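Local coordinates for amino Transferase (Eubacterium rectale, PDB 3ELE), which is a PLP-dependent enzyme of the class I and II aminotransferase family, probably moving amino groups between amino acids and 2-oxo acids, at residues Ala347-Ala352 / Gly369-Ser374. Residues are numbered along the deposited sequence; the frame is centred on the assembly and turned at random.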
# COMPACT_ATOMS: atom_id res chain seq x y z
N ALA A 347 19.62 -27.98 13.38
CA ALA A 347 20.73 -28.43 14.21
C ALA A 347 22.06 -27.95 13.61
O ALA A 347 22.96 -27.52 14.35
CB ALA A 347 20.72 -29.95 14.35
N PHE A 348 22.18 -28.01 12.28
CA PHE A 348 23.35 -27.47 11.57
C PHE A 348 23.49 -25.94 11.74
O PHE A 348 24.61 -25.46 11.96
CB PHE A 348 23.34 -27.85 10.09
CG PHE A 348 24.44 -27.20 9.28
CD1 PHE A 348 25.76 -27.52 9.51
CD2 PHE A 348 24.14 -26.26 8.29
CE1 PHE A 348 26.80 -26.90 8.77
CE2 PHE A 348 25.15 -25.66 7.54
CZ PHE A 348 26.49 -25.98 7.78
N CYS A 349 22.39 -25.19 11.64
CA CYS A 349 22.41 -23.73 11.84
C CYS A 349 22.80 -23.34 13.26
O CYS A 349 23.37 -22.26 13.44
CB CYS A 349 21.10 -23.06 11.44
SG CYS A 349 20.89 -23.11 9.70
N GLU A 350 22.46 -24.18 14.25
CA GLU A 350 22.89 -24.01 15.64
C GLU A 350 24.40 -24.20 15.78
O GLU A 350 25.03 -23.43 16.48
CB GLU A 350 22.17 -24.95 16.63
CG GLU A 350 20.70 -24.59 16.91
CD GLU A 350 20.51 -23.26 17.66
OE1 GLU A 350 21.49 -22.72 18.24
OE2 GLU A 350 19.38 -22.75 17.66
N LYS A 351 24.95 -25.22 15.12
CA LYS A 351 26.40 -25.45 15.10
C LYS A 351 27.16 -24.28 14.42
O LYS A 351 28.22 -23.88 14.88
CB LYS A 351 26.76 -26.79 14.44
CG LYS A 351 26.32 -28.03 15.21
CD LYS A 351 27.07 -28.18 16.51
CE LYS A 351 26.79 -29.48 17.23
NZ LYS A 351 27.60 -29.52 18.50
N ALA A 352 26.59 -23.75 13.34
CA ALA A 352 27.12 -22.56 12.66
C ALA A 352 27.13 -21.40 13.65
O ALA A 352 28.15 -20.73 13.80
CB ALA A 352 26.26 -22.21 11.45
N GLY A 369 17.35 -29.96 4.99
CA GLY A 369 18.71 -30.39 4.66
C GLY A 369 19.60 -29.36 3.98
O GLY A 369 20.77 -29.64 3.76
N TRP A 370 19.05 -28.17 3.67
CA TRP A 370 19.77 -27.08 3.01
C TRP A 370 19.69 -25.82 3.84
O TRP A 370 18.94 -25.76 4.82
CB TRP A 370 19.16 -26.80 1.63
CG TRP A 370 19.38 -27.89 0.64
CD1 TRP A 370 18.74 -29.09 0.61
CD2 TRP A 370 20.32 -27.91 -0.45
NE1 TRP A 370 19.20 -29.84 -0.43
CE2 TRP A 370 20.16 -29.14 -1.11
CE3 TRP A 370 21.26 -26.98 -0.95
CZ2 TRP A 370 20.92 -29.51 -2.25
CZ3 TRP A 370 22.03 -27.33 -2.08
CH2 TRP A 370 21.84 -28.59 -2.73
N VAL A 371 20.51 -24.84 3.49
CA VAL A 371 20.49 -23.53 4.14
C VAL A 371 20.66 -22.43 3.09
O VAL A 371 21.18 -22.67 2.01
CB VAL A 371 21.59 -23.38 5.20
CG1 VAL A 371 21.41 -24.41 6.31
CG2 VAL A 371 23.02 -23.44 4.56
N ARG A 372 20.19 -21.23 3.44
CA ARG A 372 20.31 -20.06 2.60
C ARG A 372 21.32 -19.12 3.27
O ARG A 372 21.16 -18.74 4.44
CB ARG A 372 18.98 -19.33 2.45
CG ARG A 372 19.10 -18.15 1.47
CD ARG A 372 17.91 -17.26 1.48
NE ARG A 372 17.89 -16.37 2.64
CZ ARG A 372 17.01 -15.38 2.82
NH1 ARG A 372 16.05 -15.14 1.95
NH2 ARG A 372 17.08 -14.62 3.91
N ILE A 373 22.32 -18.72 2.48
CA ILE A 373 23.38 -17.79 2.90
C ILE A 373 23.26 -16.57 1.96
O ILE A 373 23.50 -16.68 0.77
CB ILE A 373 24.78 -18.46 2.74
CG1 ILE A 373 24.84 -19.82 3.47
CG2 ILE A 373 25.87 -17.53 3.23
CD1 ILE A 373 26.23 -20.48 3.55
N SER A 374 22.82 -15.43 2.49
CA SER A 374 22.67 -14.22 1.68
C SER A 374 24.06 -13.62 1.49
O SER A 374 24.86 -13.65 2.44
CB SER A 374 21.76 -13.20 2.38
OG SER A 374 20.50 -13.76 2.70
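The one flat group in this contact, the ring of Phe348, meets Val371 with its edge: the methyl CG1 sits in the ring plane, 3.8 Å from CD2 and 4.1 Å from CE2, and neither face meets strand 370-374. The two side chains cross at about a right angle. The same phenylalanine also packs on Ala340, Leu341 and Ile392, the last from helix 379-396.

The next residue, Cys349, brings its sulfur to the same methyl, SG lying 3.7 Å from Val371 CG1. The thiol reaches it with SG anti to the carbonyl carbon (chi1 -70°), whereas the phenylalanine ring is swung anti to the backbone N (chi1 174°). One methyl thus touches two successive helix residues, and the backbones stay well apart, with the CA atoms of Cys349 and Val371 at 7.9 Å.

Val371 is anchored through its backbone to Val338 of the adjacent antiparallel strand, and Arg372 NH1 hydrogen-bonds OD1 of Asn183, a residue of the PLP pocket, which links the strand to the cofactor site. A helix packed on an antiparallel sheet near the C-terminus is consistent with the small domain of a fold-type I PLP enzyme.

Across the two segments there is no hydrogen bond or salt bridge, and two non-directional apolar contacts through one methyl would not by themselves fix how helix 345-353 sits along the strand; a directional tie comes instead from Ser345 OG, at the start of that helix, which hydrogen-bonds Trp370 O.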